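Side-chain contacts in sorbitol dehydrogenase (Gluconobacter oxydans, PDB 5ITG), which probably oxidises D-sorbitol to L-sorbose, using an NADP-type nicotinamide cofactor as the hydride acceptor: residues Thr288-Glu291 with Tyr292-Ile295; Ser367-Thr370 with Leu371-Ala374; Cys378-Val381 with Gln382-Thr386; Pro428-Gly431 with Asp432-Lys436; Gln465-Ile468 with Val469-Ile473. All blocks are in the same frame, centred on the assembly; numbering follows the deposited sequence.

Contact 1 (Thr288-Glu291 with Tyr292-Ile295); sequences TDWE and YVKI
Thr288 and Tyr292, a helical turn apart, run side by side in the same direction, with the threonine methyl CG2 3.7 Å from CE2 of the tyrosine. At Thr288 chi1 of -52° sends the two branches different ways: CG2, opposite the backbone N, packs on the phenol ring, while OG1 hydrogen-bonds to Asp286 and His193. A small branched alcohol suits a place that needs both a methyl and a hydroxyl. The Tyr292 ring is carried back over the preceding turn, its CD2 3.4 Å from Thr288 O, and its hydroxyl makes a weak bond to Arg192. These residues form the opening turns of helix 288-312, a long helix of the mannitol dehydrogenase C-terminal family region. Main-chain bonds tie the turns together, among them Tyr292 N to Thr288 O at 3.2 Å and Ile295 N to Glu291 O at 2.9 Å. Elsewhere round the helix, Trp290 and Val293 lie side by side, pointing the same way, CE3 of the indole 4.0 Å from the valine CB. Tyr353 touches both, a buried, apolar setting fit for large hydrophobic groups. Glu291 stretches away to accept a bond from the backbone N of His193. Lys294, extended throughout, needs its full length to carry NZ to Val228 O. The CG1 of Ile295 presses to 3.1 Å from Glu291 O, a tight fit.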
# COMPACT_ATOMS: atom_id res chain seq x y z
N THR A 288 -12.11 -7.97 -4.12
CA THR A 288 -12.96 -6.78 -4.09
C THR A 288 -13.58 -6.38 -2.75
O THR A 288 -13.45 -5.24 -2.33
CB THR A 288 -14.06 -6.89 -5.17
OG1 THR A 288 -13.44 -7.18 -6.43
CG2 THR A 288 -14.81 -5.56 -5.29
N ASP A 289 -14.25 -7.31 -2.07
CA ASP A 289 -14.86 -6.97 -0.79
C ASP A 289 -13.83 -6.46 0.22
O ASP A 289 -14.08 -5.46 0.90
CB ASP A 289 -15.63 -8.17 -0.23
CG ASP A 289 -16.86 -8.51 -1.07
OD1 ASP A 289 -17.26 -7.67 -1.91
OD2 ASP A 289 -17.43 -9.60 -0.88
N TRP A 290 -12.68 -7.12 0.32
CA TRP A 290 -11.66 -6.66 1.27
C TRP A 290 -11.09 -5.28 0.91
O TRP A 290 -10.79 -4.49 1.80
CB TRP A 290 -10.53 -7.70 1.38
CG TRP A 290 -10.68 -8.57 2.59
CD1 TRP A 290 -10.92 -9.92 2.60
CD2 TRP A 290 -10.59 -8.16 3.96
NE1 TRP A 290 -10.98 -10.37 3.90
CE2 TRP A 290 -10.78 -9.32 4.75
CE3 TRP A 290 -10.37 -6.93 4.59
CZ2 TRP A 290 -10.75 -9.27 6.15
CZ3 TRP A 290 -10.34 -6.89 5.99
CH2 TRP A 290 -10.53 -8.06 6.75
N GLU A 291 -10.95 -5.00 -0.38
CA GLU A 291 -10.45 -3.68 -0.80
C GLU A 291 -11.38 -2.58 -0.31
O GLU A 291 -10.92 -1.51 0.12
CB GLU A 291 -10.35 -3.58 -2.34
CG GLU A 291 -9.30 -4.48 -2.99
CD GLU A 291 -8.99 -4.06 -4.42
OE1 GLU A 291 -9.93 -3.71 -5.17
OE2 GLU A 291 -7.80 -4.08 -4.81
N TYR A 292 -12.69 -2.83 -0.38
CA TYR A 292 -13.65 -1.83 0.05
C TYR A 292 -13.72 -1.68 1.56
O TYR A 292 -14.08 -0.61 2.04
CB TYR A 292 -15.03 -2.10 -0.57
CG TYR A 292 -15.05 -1.60 -2.00
CD1 TYR A 292 -14.73 -0.27 -2.29
CD2 TYR A 292 -15.30 -2.46 -3.07
CE1 TYR A 292 -14.64 0.19 -3.60
CE2 TYR A 292 -15.21 -2.01 -4.40
CZ TYR A 292 -14.87 -0.68 -4.65
OH TYR A 292 -14.74 -0.22 -5.94
N VAL A 293 -13.40 -2.72 2.31
CA VAL A 293 -13.38 -2.60 3.76
C VAL A 293 -12.26 -1.61 4.10
O VAL A 293 -12.43 -0.68 4.89
CB VAL A 293 -13.06 -3.93 4.47
CG1 VAL A 293 -12.78 -3.68 5.96
CG2 VAL A 293 -14.22 -4.91 4.30
N LYS A 294 -11.10 -1.80 3.47
CA LYS A 294 -9.96 -0.93 3.71
C LYS A 294 -10.26 0.50 3.27
O LYS A 294 -10.00 1.47 4.00
CB LYS A 294 -8.74 -1.45 2.96
CG LYS A 294 -7.45 -0.74 3.31
CD LYS A 294 -6.30 -1.30 2.49
CE LYS A 294 -5.09 -0.41 2.56
NZ LYS A 294 -4.09 -0.79 1.51
N ILE A 295 -10.84 0.63 2.08
CA ILE A 295 -11.18 1.95 1.55
C ILE A 295 -12.23 2.69 2.39
O ILE A 295 -12.04 3.85 2.77
CB ILE A 295 -11.73 1.82 0.10
CG1 ILE A 295 -10.59 1.44 -0.85
CG2 ILE A 295 -12.38 3.13 -0.35
CD1 ILE A 295 -11.08 1.07 -2.23

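Contact 2 (Ser367-Thr370 with Leu371-Ala374); sequences SDQT and LRIA
Asp368 holds CG opposite its backbone N (chi1 -179°) and Arg372 folds at chi3 (66°), and these torsions bring carboxylate and guanidinium into a salt bridge with the two side chains crossing at about a right angle. Both oxygens converge on one nitrogen: Arg372 NE lies 2.8 Å from Asp368 OD1 and 2.7 Å from Asp368 OD2. OD1 sits in plane at the edge of the guanidinium, whereas OD2 approaches obliquely, because the two flat groups are turned 43° apart; each bond is weak in angle. OD2 also meets the methyl CD1 of Ile373 at 3.2 Å. Gln369 occupies the N-cap position of helix 370-374; its O receives Ile373 N at 3.1 Å, while its side chain, bent at chi2, turns NE2 to Asn316. Thr370 adopts the crowded position for OG1, between N and carbonyl carbon, from which the hydroxyl reaches Tyr314 O. The buried Ile373 packs against His302 and Cys306 of helix 288-312. An aspartate just ahead of a helix start would probably be favoured by the helix dipole, and its short arm sets the carboxylate beside the arginine one turn on; the charge pair probably favours this fold of the exposed arginine.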
# COMPACT_ATOMS: atom_id res chain seq x y z
N SER A 367 2.74 7.53 13.35
CA SER A 367 2.04 8.79 13.14
C SER A 367 2.54 9.66 11.99
O SER A 367 3.72 9.99 11.89
CB SER A 367 2.02 9.61 14.42
OG SER A 367 1.15 10.72 14.27
N ASP A 368 1.61 10.04 11.13
CA ASP A 368 1.89 10.88 9.99
C ASP A 368 1.28 12.24 10.29
O ASP A 368 0.62 12.41 11.32
CB ASP A 368 1.26 10.27 8.73
CG ASP A 368 1.53 11.08 7.48
OD1 ASP A 368 2.67 11.56 7.31
OD2 ASP A 368 0.61 11.22 6.65
N GLN A 369 1.50 13.21 9.42
CA GLN A 369 0.95 14.54 9.62
C GLN A 369 -0.49 14.60 9.11
O GLN A 369 -0.81 14.02 8.08
CB GLN A 369 1.79 15.60 8.90
CG GLN A 369 3.17 15.84 9.52
CD GLN A 369 4.04 14.61 9.49
OE1 GLN A 369 4.29 14.03 8.43
NE2 GLN A 369 4.51 14.19 10.67
N THR A 370 -1.34 15.30 9.85
CA THR A 370 -2.74 15.44 9.48
C THR A 370 -2.87 16.13 8.12
O THR A 370 -3.67 15.72 7.28
CB THR A 370 -3.50 16.25 10.53
OG1 THR A 370 -2.82 17.49 10.76
CG2 THR A 370 -3.60 15.47 11.83
N LEU A 371 -2.08 17.18 7.90
CA LEU A 371 -2.15 17.89 6.63
C LEU A 371 -1.78 16.97 5.47
O LEU A 371 -2.32 17.11 4.37
CB LEU A 371 -1.23 19.12 6.65
CG LEU A 371 -1.87 20.37 7.26
CD1 LEU A 371 -0.86 21.51 7.31
CD2 LEU A 371 -3.08 20.77 6.43
N ARG A 372 -0.88 16.03 5.72
CA ARG A 372 -0.46 15.11 4.67
C ARG A 372 -1.61 14.17 4.32
O ARG A 372 -1.85 13.86 3.15
CB ARG A 372 0.75 14.29 5.13
CG ARG A 372 1.79 14.09 4.03
CD ARG A 372 2.81 13.04 4.42
NE ARG A 372 2.21 11.71 4.53
CZ ARG A 372 1.59 11.09 3.53
NH1 ARG A 372 1.49 11.67 2.34
NH2 ARG A 372 1.06 9.89 3.73
N ILE A 373 -2.33 13.72 5.34
CA ILE A 373 -3.47 12.84 5.14
C ILE A 373 -4.55 13.57 4.35
O ILE A 373 -5.27 12.98 3.55
CB ILE A 373 -4.05 12.36 6.49
CG1 ILE A 373 -3.01 11.54 7.25
CG2 ILE A 373 -5.32 11.54 6.27
CD1 ILE A 373 -2.50 10.32 6.49
N ALA A 374 -4.65 14.88 4.58
CA ALA A 374 -5.65 15.70 3.92
C ALA A 374 -5.28 16.12 2.49
O ALA A 374 -6.12 16.67 1.76
CB ALA A 374 -5.94 16.94 4.76

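Contact 3 (Cys378-Val381 with Gln382-Thr386); sequences CSKV and QVFWT
Phe384 N donates to Lys380 O at 2.7 Å and Val383 N to Ser379 O at 2.9 Å, the shortest main-chain bonds across this part of helix 377-394. The hydroxyl of Thr386 gives its proton to Gln382 O at 2.7 Å, in the carbonyl plane on a lone pair. Gln382, extended beyond CG, passes NE2 close to Cys378 SG at 3.9 Å and on to Pro450 O, a reach that calls for a long amide. Lys380 likewise runs straight, delivering NZ to Ile373 O and Ser375 O. Lys380 CG rests 3.3 Å from Phe384 CE2, lysine and ring lying alongside; chi1 of -42° at Phe384 tips a face of the ring toward the Lys380 backbone. Replacing Phe384 with an alanine is likely to open a gap by Asn299 and Ala300 and strip the Lys380 methylenes of their packing, though NZ stays anchored. Val381 and Trp385 cross obliquely: CG2 sits over one face of the indole near its rim, and CG1 is 4.0 Å from CE3. Val381, Phe384 and Trp385 all turn to helix 288-312, where Trp385 NE1 bonds to Ala300 O; on other sides, Cys378 touches Tyr430 and Val383 touches Arg192.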
# COMPACT_ATOMS: atom_id res chain seq x y z
N CYS A 378 -9.83 16.01 -2.17
CA CYS A 378 -10.93 15.85 -3.12
C CYS A 378 -11.01 14.42 -3.64
O CYS A 378 -12.09 13.81 -3.64
CB CYS A 378 -10.75 16.80 -4.31
SG CYS A 378 -11.99 16.58 -5.60
N SER A 379 -9.88 13.90 -4.11
CA SER A 379 -9.82 12.54 -4.63
C SER A 379 -10.09 11.53 -3.53
O SER A 379 -10.68 10.46 -3.77
CB SER A 379 -8.44 12.26 -5.24
OG SER A 379 -8.13 13.19 -6.26
N LYS A 380 -9.66 11.85 -2.32
CA LYS A 380 -9.86 10.94 -1.19
C LYS A 380 -11.33 10.88 -0.81
O LYS A 380 -11.86 9.80 -0.55
CB LYS A 380 -8.98 11.36 -0.01
CG LYS A 380 -7.51 11.02 -0.25
CD LYS A 380 -6.56 11.54 0.82
CE LYS A 380 -5.13 11.11 0.49
NZ LYS A 380 -4.12 11.83 1.31
N VAL A 381 -11.99 12.03 -0.80
CA VAL A 381 -13.41 12.07 -0.49
C VAL A 381 -14.17 11.28 -1.56
O VAL A 381 -15.04 10.48 -1.25
CB VAL A 381 -13.92 13.52 -0.45
CG1 VAL A 381 -15.44 13.55 -0.45
CG2 VAL A 381 -13.38 14.23 0.79
N GLN A 382 -13.82 11.51 -2.83
CA GLN A 382 -14.48 10.80 -3.92
C GLN A 382 -14.33 9.29 -3.78
O GLN A 382 -15.30 8.55 -3.86
CB GLN A 382 -13.89 11.23 -5.27
CG GLN A 382 -14.07 12.71 -5.59
CD GLN A 382 -13.42 13.08 -6.92
OE1 GLN A 382 -12.35 12.56 -7.25
NE2 GLN A 382 -14.04 13.99 -7.66
N VAL A 383 -13.11 8.82 -3.55
CA VAL A 383 -12.90 7.38 -3.42
C VAL A 383 -13.33 6.76 -2.09
O VAL A 383 -14.00 5.73 -2.07
CB VAL A 383 -11.43 7.02 -3.70
CG1 VAL A 383 -11.23 5.50 -3.59
CG2 VAL A 383 -11.04 7.49 -5.11
N PHE A 384 -12.98 7.39 -0.97
CA PHE A 384 -13.30 6.82 0.34
C PHE A 384 -14.70 7.02 0.90
O PHE A 384 -15.19 6.18 1.65
CB PHE A 384 -12.32 7.34 1.42
CG PHE A 384 -10.88 7.39 0.99
CD1 PHE A 384 -10.37 6.52 0.03
CD2 PHE A 384 -10.01 8.28 1.61
CE1 PHE A 384 -9.03 6.55 -0.30
CE2 PHE A 384 -8.66 8.31 1.28
CZ PHE A 384 -8.17 7.44 0.32
N TRP A 385 -15.35 8.13 0.56
CA TRP A 385 -16.67 8.43 1.13
C TRP A 385 -17.92 8.24 0.27
O TRP A 385 -19.01 8.08 0.81
CB TRP A 385 -16.68 9.88 1.63
CG TRP A 385 -15.89 10.17 2.89
CD1 TRP A 385 -15.12 9.31 3.61
CD2 TRP A 385 -15.82 11.43 3.57
NE1 TRP A 385 -14.58 9.95 4.71
CE2 TRP A 385 -14.99 11.26 4.70
CE3 TRP A 385 -16.39 12.69 3.34
CZ2 TRP A 385 -14.72 12.29 5.60
CZ3 TRP A 385 -16.12 13.73 4.23
CH2 TRP A 385 -15.29 13.52 5.35
N THR A 386 -17.78 8.25 -1.05
CA THR A 386 -18.95 8.16 -1.93
C THR A 386 -19.95 7.03 -1.66
O THR A 386 -21.15 7.28 -1.56
CB THR A 386 -18.51 8.10 -3.41
OG1 THR A 386 -17.85 9.33 -3.75
CG2 THR A 386 -19.72 7.92 -4.33

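Contact 4 (Pro428-Gly431 with Asp432-Lys436); sequences PTYG and DAEWK
After a turn at Pro428 and Thr429 the chain straightens at Tyr430 and Gly431, the latter leading into the first turn of helix 432-439, which engages both its N-H and its carbonyl oxygen. Gly431 O accepts Trp435 N at 3.1 Å, the first i to i+4 bond, while Gly431 N donates to Glu434 OE1 at 2.8 Å. A side chain at this point would come tight against the same carboxylate oxygen, which makes glycine a fitting choice. Glu434 reaches back because its chain is bent at chi2 (64°), and OE1 uses the anti lone pair, facing away from the second oxygen. With Gly431 at the N-cap, this is the half of a capping box in which the third helical residue holds the N-cap N-H; glycine has no side chain to return the bond. With an alanine at Glu434 the carboxylate is gone, and the Gly431 N-H is likely to lose this acceptor, letting the lead-in move more freely. Glu434 CB also lies over one face of the Tyr430 ring, 4.0 Å from its centroid, in a CH-pi contact. Tyr430 CB in turn stands over the five-membered ring of Trp435. The two rings form a T-shaped pair, the edge of Tyr430 toward the face of Trp435, with planes at 82°. Large aromatics suit this work: the buried Tyr430 packs on Leu449 and Pro450 and bonds through OH to Tyr409 OH.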
# COMPACT_ATOMS: atom_id res chain seq x y z
N PRO A 428 -4.21 19.02 -5.74
CA PRO A 428 -3.71 19.03 -7.11
C PRO A 428 -4.77 19.22 -8.20
O PRO A 428 -4.53 19.92 -9.18
CB PRO A 428 -3.01 17.68 -7.23
CG PRO A 428 -2.49 17.46 -5.85
CD PRO A 428 -3.69 17.86 -5.00
N THR A 429 -5.94 18.61 -8.02
CA THR A 429 -7.00 18.70 -9.02
C THR A 429 -7.77 20.02 -9.01
O THR A 429 -8.58 20.28 -9.90
CB THR A 429 -8.03 17.56 -8.85
OG1 THR A 429 -8.70 17.70 -7.60
CG2 THR A 429 -7.33 16.21 -8.89
N TYR A 430 -7.53 20.85 -8.00
CA TYR A 430 -8.21 22.13 -7.90
C TYR A 430 -7.46 23.23 -8.64
O TYR A 430 -6.23 23.27 -8.62
CB TYR A 430 -8.37 22.55 -6.43
CG TYR A 430 -9.46 21.82 -5.66
CD1 TYR A 430 -10.16 20.76 -6.24
CD2 TYR A 430 -9.78 22.19 -4.36
CE1 TYR A 430 -11.16 20.09 -5.52
CE2 TYR A 430 -10.76 21.53 -3.64
CZ TYR A 430 -11.45 20.47 -4.22
OH TYR A 430 -12.41 19.80 -3.50
N GLY A 431 -8.22 24.11 -9.28
CA GLY A 431 -7.64 25.23 -10.00
C GLY A 431 -8.08 26.51 -9.32
O GLY A 431 -8.50 26.48 -8.16
N ASP A 432 -8.01 27.63 -10.03
CA ASP A 432 -8.42 28.91 -9.46
C ASP A 432 -9.90 28.92 -9.14
O ASP A 432 -10.33 29.42 -8.10
CB ASP A 432 -8.10 30.06 -10.42
CG ASP A 432 -6.62 30.19 -10.72
OD1 ASP A 432 -5.82 30.16 -9.76
OD2 ASP A 432 -6.26 30.33 -11.91
N ALA A 433 -10.69 28.37 -10.06
CA ALA A 433 -12.14 28.31 -9.88
C ALA A 433 -12.49 27.55 -8.60
O ALA A 433 -13.21 28.06 -7.74
CB ALA A 433 -12.78 27.63 -11.09
N GLU A 434 -11.98 26.33 -8.48
CA GLU A 434 -12.27 25.53 -7.29
C GLU A 434 -11.86 26.23 -6.00
O GLU A 434 -12.65 26.33 -5.06
CB GLU A 434 -11.55 24.17 -7.39
CG GLU A 434 -12.12 23.23 -8.44
CD GLU A 434 -11.98 23.76 -9.85
OE1 GLU A 434 -10.83 23.93 -10.32
OE2 GLU A 434 -13.02 24.00 -10.50
N TRP A 435 -10.62 26.71 -5.94
CA TRP A 435 -10.12 27.38 -4.75
C TRP A 435 -10.89 28.63 -4.37
O TRP A 435 -10.96 28.99 -3.20
CB TRP A 435 -8.63 27.71 -4.90
CG TRP A 435 -7.73 26.58 -4.50
CD1 TRP A 435 -6.81 25.95 -5.28
CD2 TRP A 435 -7.66 25.96 -3.20
NE1 TRP A 435 -6.16 24.97 -4.56
CE2 TRP A 435 -6.66 24.96 -3.28
CE3 TRP A 435 -8.33 26.15 -1.99
CZ2 TRP A 435 -6.33 24.15 -2.19
CZ3 TRP A 435 -8.00 25.34 -0.90
CH2 TRP A 435 -7.00 24.36 -1.01
N LYS A 436 -11.48 29.30 -5.36
CA LYS A 436 -12.26 30.50 -5.09
C LYS A 436 -13.48 30.09 -4.27
O LYS A 436 -13.82 30.74 -3.28
CB LYS A 436 -12.73 31.16 -6.39
CG LYS A 436 -13.68 32.33 -6.17
CD LYS A 436 -14.17 32.91 -7.49
CE LYS A 436 -15.07 34.13 -7.27
NZ LYS A 436 -15.48 34.75 -8.57

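Contact 5 (Gln465-Ile468 with Val469-Ile473); sequences QKVI and VLRKI
Gln465 meets Val469 through its carbonyl oxygen, which accepts Val469 N at 3.0 Å and has the methyl CG2 of Val469 3.4 Å away; the glutamine side chain is exposed, as suits a polar amide. Lys466 comes next. Its bend at chi2 (70°) lays the aliphatic arm across Leu470, CE 3.9 Å from the leucine CD1, and lysine serves here as much by its methylenes as by its charge. Both residues touch helix 400-412, Lys466 at Ala403 and Leu470 at Ala407. Val467, buried, sets CG1 4.1 Å from CG of Arg471, a loose apolar touch between a compact branch and the start of a long chain. Beyond it Arg471 turns at chi3 to carry NE into a salt bridge with Glu411, which probably offsets the cost of burying the guanidinium and eases the nearness of Arg475. Ile468 lies alongside Lys472, and the lysine, folded at chi4 (58°), brings NZ to 3.5 Å from the isoleucine CG2. Regular i to i+4 bonds, including Arg471 N to Val467 O at 2.9 Å, run beneath all of this. Small alanines on one helix received by valine, leucine and lysine or arginine methylenes on the other mark an amphipathic helix packed on a neighbour.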
# COMPACT_ATOMS: atom_id res chain seq x y z
N GLN A 465 -28.31 20.84 3.06
CA GLN A 465 -28.83 21.77 4.05
C GLN A 465 -28.18 21.53 5.41
O GLN A 465 -27.79 22.47 6.10
CB GLN A 465 -30.35 21.63 4.16
CG GLN A 465 -31.12 22.37 3.07
CD GLN A 465 -32.55 21.88 2.91
OE1 GLN A 465 -33.29 21.75 3.89
NE2 GLN A 465 -32.95 21.61 1.67
N LYS A 466 -28.05 20.26 5.78
CA LYS A 466 -27.43 19.90 7.05
C LYS A 466 -25.97 20.34 7.05
O LYS A 466 -25.47 20.83 8.06
CB LYS A 466 -27.51 18.38 7.27
CG LYS A 466 -26.82 17.88 8.53
CD LYS A 466 -27.55 18.30 9.79
CE LYS A 466 -26.92 17.65 11.02
NZ LYS A 466 -27.67 17.97 12.27
N VAL A 467 -25.30 20.16 5.92
CA VAL A 467 -23.90 20.56 5.80
C VAL A 467 -23.76 22.05 6.07
O VAL A 467 -22.86 22.48 6.79
CB VAL A 467 -23.35 20.24 4.38
CG1 VAL A 467 -21.98 20.90 4.20
CG2 VAL A 467 -23.22 18.72 4.19
N ILE A 468 -24.65 22.83 5.48
CA ILE A 468 -24.65 24.28 5.64
C ILE A 468 -24.82 24.64 7.12
O ILE A 468 -24.08 25.45 7.66
CB ILE A 468 -25.78 24.92 4.79
CG1 ILE A 468 -25.44 24.78 3.30
CG2 ILE A 468 -25.98 26.38 5.19
CD1 ILE A 468 -26.51 25.28 2.37
N VAL A 469 -25.80 24.01 7.76
CA VAL A 469 -26.06 24.23 9.18
C VAL A 469 -24.82 23.96 10.03
O VAL A 469 -24.50 24.73 10.94
CB VAL A 469 -27.24 23.33 9.67
CG1 VAL A 469 -27.27 23.27 11.20
CG2 VAL A 469 -28.56 23.88 9.14
N LEU A 470 -24.11 22.87 9.73
CA LEU A 470 -22.92 22.50 10.49
C LEU A 470 -21.72 23.40 10.21
O LEU A 470 -20.95 23.70 11.12
CB LEU A 470 -22.55 21.03 10.21
CG LEU A 470 -23.64 20.03 10.62
CD1 LEU A 470 -23.22 18.61 10.27
CD2 LEU A 470 -23.92 20.15 12.11
N ARG A 471 -21.56 23.83 8.96
CA ARG A 471 -20.46 24.73 8.62
C ARG A 471 -20.63 26.00 9.43
O ARG A 471 -19.66 26.58 9.92
CB ARG A 471 -20.46 25.09 7.13
CG ARG A 471 -20.03 23.97 6.18
CD ARG A 471 -19.80 24.52 4.77
NE ARG A 471 -18.68 25.46 4.74
CZ ARG A 471 -18.28 26.14 3.67
NH1 ARG A 471 -18.91 26.00 2.51
NH2 ARG A 471 -17.25 26.97 3.76
N LYS A 472 -21.88 26.44 9.55
CA LYS A 472 -22.18 27.65 10.31
C LYS A 472 -21.78 27.50 11.77
O LYS A 472 -21.17 28.40 12.35
CB LYS A 472 -23.67 27.98 10.19
CG LYS A 472 -24.05 28.65 8.87
CD LYS A 472 -25.55 28.72 8.69
CE LYS A 472 -25.96 29.79 7.69
NZ LYS A 472 -25.37 29.60 6.34
N ILE A 473 -22.11 26.36 12.36
CA ILE A 473 -21.77 26.09 13.75
C ILE A 473 -20.25 26.01 13.91
O ILE A 473 -19.69 26.58 14.84
CB ILE A 473 -22.40 24.78 14.23
CG1 ILE A 473 -23.93 24.92 14.23
CG2 ILE A 473 -21.87 24.41 15.61
CD1 ILE A 473 -24.67 23.65 14.58

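In the fold
Contact 3 joins most of the set. Its centre lies about 14 Å from that of contact 1, where Ile295 CG2 meets Val383 O at 3.5 Å, and about 16 Å from those of contacts 2 and 4. The Lys380 NZ to Ile373 O bond, 2.8 Å, ties contact 3 to contact 2, and Cys378 CB touches Tyr430 OH at 3.5 Å in contact 4. Contact 5 stands apart near the C-terminus, its nearest atoms about 9 Å from contacts 3 and 4. The structure is substrate-free; in this family the active site lies between the Rossmann and C-terminal domains, consistent with contact 1, whose side chains reach His193 and Val228, lying near that boundary.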